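Local coordinates for protein Cfl (Pectobacterium brasiliense, PDB 7A9J) that probably activates carboxylic acids, such as coronafacic acid, with ATP and joins them to an amine as an amide, at residues Gly340-Asp348 with Ile357-Glu365. The protein carries 1 engineered substitution. Sequence-based numbering, arbitrary orientation.
Sequences GGPVIYHHD and IGWPLPGVE. With R4Z (6-ethyl-1-oxidanylidene-indene-4-carboxylic acid), chain B.
Tyr345 and Trp359 form an antiparallel hydrogen-bonded pair, with Tyr345 N to Trp359 O and Trp359 N to Tyr345 O both 3.0 Å. Leu361 N extends the ladder to Val343 O at 2.9 Å.

The indole of Trp359 reaches past Tyr345 toward the C-terminal end of strand 342-346, to His346 and His347. With CG anti to the carbonyl carbon and beside the backbone N (chi1 -71°), the indole is laid toward the two histidines, and its benzo edge meets the face of His346, planes at 85°. Trp359 CZ3 also lies 3.4 Å from His347 CE1, and the His347 ring meets the indole obliquely. The same His346 ring has Gly358 CA over one face, a CH-pi contact. Its NE2 is hydrogen-bonded to Ser356 OG, and its ND1 accepts the N-H of Asp348, so both ring nitrogens are held.

Leu361 splits its two methyls. CD1 sits against Pro342, and Leu361 CD2 lies 3.6 Å from Tyr345 CB. The Tyr345 hydroxyl is hydrogen-bonded to Gln331 OE1 and Asn218 ND2. Val364 crosses Val343 at about a right angle, with Val364 CG2 3.9 Å from Val343 CB. Ile344 CG2 rests on the Ile357 carbonyl.

The Leu361-Val364 type II turn, closed by Val364 N to Leu361 O, turns the chain toward strand 365-368. On the other flank of strand 342-346, Val343 and Ile344 face Tyr334 in a classic beta bulge. Pro342 CB is 3.3 Å from R4Z O01. Strands 342-346 and 356-360 form a beta hairpin of the AMP-binding enzyme fold. At the N-terminal end of segment 340-348, Gly340, Gly341 and Pro342 line the pocket that holds R4Z.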
loop_
_atom_site.group_PDB
_atom_site.type_symbol
_atom_site.label_atom_id
_atom_site.label_comp_id
_atom_site.label_asym_id
_atom_site.label_seq_id
_atom_site.Cartn_x
_atom_site.Cartn_y
_atom_site.Cartn_z
ATOM N N GLY A 340 -12.186 -1.778 -1.119
ATOM C CA GLY A 340 -12.436 -0.427 -0.593
ATOM C C GLY A 340 -11.263 0.153 0.172
ATOM O O GLY A 340 -10.738 1.223 -0.174
ATOM N N GLY A 341 -10.796 -0.572 1.161
ATOM C CA GLY A 341 -9.691 -0.147 1.968
ATOM C C GLY A 341 -8.941 -1.299 2.628
ATOM O O GLY A 341 -9.070 -2.437 2.248
ATOM N N PRO A 342 -8.109 -0.971 3.593
ATOM C CA PRO A 342 -7.543 -1.987 4.498
ATOM C C PRO A 342 -8.666 -2.832 5.101
ATOM O O PRO A 342 -9.698 -2.314 5.570
ATOM C CB PRO A 342 -6.871 -1.152 5.609
ATOM C CG PRO A 342 -6.750 0.253 4.969
ATOM C CD PRO A 342 -8.034 0.387 4.168
ATOM N N VAL A 343 -8.426 -4.147 5.188
ATOM C CA VAL A 343 -9.437 -4.984 5.830
ATOM C C VAL A 343 -8.904 -5.820 6.974
ATOM O O VAL A 343 -9.690 -6.301 7.781
ATOM C CB VAL A 343 -10.116 -5.916 4.794
ATOM C CG1 VAL A 343 -10.967 -5.016 3.838
ATOM C CG2 VAL A 343 -9.084 -6.757 4.004
ATOM N N ILE A 344 -7.615 -6.100 7.014
ATOM C CA ILE A 344 -7.030 -6.922 8.061
ATOM C C ILE A 344 -5.802 -6.180 8.570
ATOM O O ILE A 344 -5.010 -5.660 7.781
ATOM C CB ILE A 344 -6.682 -8.337 7.534
ATOM C CG1 ILE A 344 -7.965 -9.090 7.225
ATOM C CG2 ILE A 344 -5.887 -9.091 8.606
ATOM C CD1 ILE A 344 -7.774 -10.367 6.290
ATOM N N TYR A 345 -5.673 -6.110 9.878
ATOM C CA TYR A 345 -4.668 -5.275 10.493
ATOM C C TYR A 345 -3.933 -6.045 11.565
ATOM O O TYR A 345 -4.563 -6.663 12.423
ATOM C CB TYR A 345 -5.379 -4.059 11.053
ATOM C CG TYR A 345 -4.581 -3.162 11.972
ATOM C CD1 TYR A 345 -3.328 -2.704 11.621
ATOM C CD2 TYR A 345 -5.126 -2.766 13.192
ATOM C CE1 TYR A 345 -2.584 -1.852 12.476
ATOM C CE2 TYR A 345 -4.405 -1.932 14.073
ATOM C CZ TYR A 345 -3.132 -1.478 13.696
ATOM O OH TYR A 345 -2.452 -0.636 14.555
ATOM N N HIS A 346 -2.596 -6.002 11.510
ATOM C CA HIS A 346 -1.787 -6.666 12.503
ATOM C C HIS A 346 -1.120 -5.596 13.350
ATOM O O HIS A 346 -0.171 -4.949 12.905
ATOM C CB HIS A 346 -0.757 -7.594 11.851
ATOM C CG HIS A 346 -0.299 -8.647 12.782
ATOM N ND1 HIS A 346 -0.240 -8.440 14.145
ATOM C CD2 HIS A 346 0.051 -9.947 12.572
ATOM C CE1 HIS A 346 0.129 -9.575 14.737
ATOM N NE2 HIS A 346 0.283 -10.505 13.807
ATOM N N HIS A 347 -1.651 -5.360 14.545
ATOM C CA HIS A 347 -1.107 -4.263 15.337
ATOM C C HIS A 347 0.179 -4.654 16.058
ATOM O O HIS A 347 0.766 -3.824 16.707
ATOM C CB HIS A 347 -2.173 -3.809 16.347
ATOM C CG HIS A 347 -2.601 -4.900 17.251
ATOM N ND1 HIS A 347 -3.598 -5.785 16.900
ATOM C CD2 HIS A 347 -2.159 -5.273 18.473
ATOM C CE1 HIS A 347 -3.766 -6.662 17.886
ATOM N NE2 HIS A 347 -2.897 -6.389 18.845
ATOM N N ASP A 348 0.687 -5.906 15.918
ATOM C CA ASP A 348 1.970 -6.224 16.538
ATOM C C ASP A 348 2.560 -7.524 15.938
ATOM O O ASP A 348 2.486 -8.573 16.534
ATOM C CB ASP A 348 1.770 -6.362 18.057
ATOM C CG ASP A 348 3.061 -6.444 18.842
ATOM O OD1 ASP A 348 2.914 -6.482 20.090
ATOM O OD2 ASP A 348 4.192 -6.543 18.295
ATOM N N ILE A 357 -1.125 -12.465 9.522
ATOM C CA ILE A 357 -1.561 -11.182 9.003
ATOM C C ILE A 357 -2.482 -10.408 9.915
ATOM O O ILE A 357 -2.824 -9.235 9.580
ATOM C CB ILE A 357 -2.208 -11.287 7.621
ATOM C CG1 ILE A 357 -3.434 -12.209 7.678
ATOM C CG2 ILE A 357 -1.141 -11.694 6.608
ATOM C CD1 ILE A 357 -4.085 -12.334 6.315
ATOM N N GLY A 358 -2.859 -10.928 11.057
ATOM C CA GLY A 358 -3.605 -10.064 11.945
ATOM C C GLY A 358 -5.104 -10.336 11.968
ATOM O O GLY A 358 -5.575 -11.445 11.637
ATOM N N TRP A 359 -5.870 -9.317 12.314
ATOM C CA TRP A 359 -7.262 -9.461 12.633
ATOM C C TRP A 359 -8.129 -8.694 11.646
ATOM O O TRP A 359 -7.826 -7.530 11.344
ATOM C CB TRP A 359 -7.548 -8.937 14.053
ATOM C CG TRP A 359 -7.005 -9.790 15.142
ATOM C CD1 TRP A 359 -7.702 -10.760 15.830
ATOM C CD2 TRP A 359 -5.628 -9.875 15.616
ATOM N NE1 TRP A 359 -6.881 -11.378 16.726
ATOM C CE2 TRP A 359 -5.618 -10.853 16.633
ATOM C CE3 TRP A 359 -4.452 -9.146 15.353
ATOM C CZ2 TRP A 359 -4.446 -11.209 17.341
ATOM C CZ3 TRP A 359 -3.287 -9.489 16.046
ATOM C CH2 TRP A 359 -3.298 -10.540 17.013
ATOM N N PRO A 360 -9.312 -9.206 11.313
ATOM C CA PRO A 360 -10.252 -8.396 10.503
ATOM C C PRO A 360 -10.633 -7.117 11.226
ATOM O O PRO A 360 -10.900 -7.095 12.431
ATOM C CB PRO A 360 -11.483 -9.316 10.342
ATOM C CG PRO A 360 -10.835 -10.747 10.400
ATOM C CD PRO A 360 -9.789 -10.597 11.508
ATOM N N LEU A 361 -10.675 -6.044 10.450
ATOM C CA LEU A 361 -11.108 -4.762 10.947
ATOM C C LEU A 361 -12.608 -4.758 11.206
ATOM O O LEU A 361 -13.329 -5.665 10.786
ATOM C CB LEU A 361 -10.681 -3.738 9.921
ATOM C CG LEU A 361 -9.166 -3.491 9.991
ATOM C CD1 LEU A 361 -8.718 -2.634 8.733
ATOM C CD2 LEU A 361 -8.712 -2.844 11.310
ATOM N N PRO A 362 -13.131 -3.711 11.870
ATOM C CA PRO A 362 -14.576 -3.697 12.181
ATOM C C PRO A 362 -15.443 -3.754 10.931
ATOM O O PRO A 362 -15.162 -3.103 9.924
ATOM C CB PRO A 362 -14.772 -2.386 12.963
ATOM C CG PRO A 362 -13.413 -2.100 13.561
ATOM C CD PRO A 362 -12.418 -2.571 12.502
ATOM N N GLY A 363 -16.454 -4.640 10.990
ATOM C CA GLY A 363 -17.367 -4.856 9.886
ATOM C C GLY A 363 -16.853 -5.789 8.810
ATOM O O GLY A 363 -17.616 -6.149 7.909
ATOM N N VAL A 364 -15.569 -6.126 8.822
ATOM C CA VAL A 364 -15.022 -7.024 7.815
ATOM C C VAL A 364 -15.479 -8.452 8.125
ATOM O O VAL A 364 -15.438 -8.903 9.284
ATOM C CB VAL A 364 -13.481 -6.909 7.779
ATOM C CG1 VAL A 364 -12.841 -7.949 6.840
ATOM C CG2 VAL A 364 -13.065 -5.494 7.317
ATOM N N GLU A 365 -15.995 -9.140 7.106
ATOM C CA GLU A 365 -16.402 -10.536 7.240
ATOM C C GLU A 365 -15.407 -11.415 6.521
ATOM O O GLU A 365 -14.973 -11.076 5.422
ATOM C CB GLU A 365 -17.789 -10.766 6.629
ATOM C CG GLU A 365 -18.855 -9.725 7.042
ATOM C CD GLU A 365 -20.043 -9.797 6.099
ATOM O OE1 GLU A 365 -20.815 -10.784 6.222
ATOM O OE2 GLU A 365 -20.159 -8.935 5.203
HETATM C C13 R4Z B . -6.889 -0.185 -0.795
HETATM C C15 R4Z B . -5.305 -1.027 0.999
HETATM C C02 R4Z B . -3.528 -1.802 2.730
HETATM C C03 R4Z B . -2.165 -2.087 2.807
HETATM C C04 R4Z B . -1.653 -1.965 1.371
HETATM C C05 R4Z B . -4.053 -1.406 1.453
HETATM C C06 R4Z B . -2.957 -1.453 0.555
HETATM C C07 R4Z B . -3.173 -1.087 -0.768
HETATM C C08 R4Z B . -2.000 -1.128 -1.761
HETATM C C11 R4Z B . -4.430 -0.668 -1.202
HETATM C C12 R4Z B . -5.520 -0.629 -0.322
HETATM C C14 R4Z B . -6.956 1.365 -0.908
HETATM O O01 R4Z B . -4.234 -1.888 3.701
HETATM O O09 R4Z B . -2.150 -0.526 -2.859
HETATM O O10 R4Z B . -0.917 -1.751 -1.520
#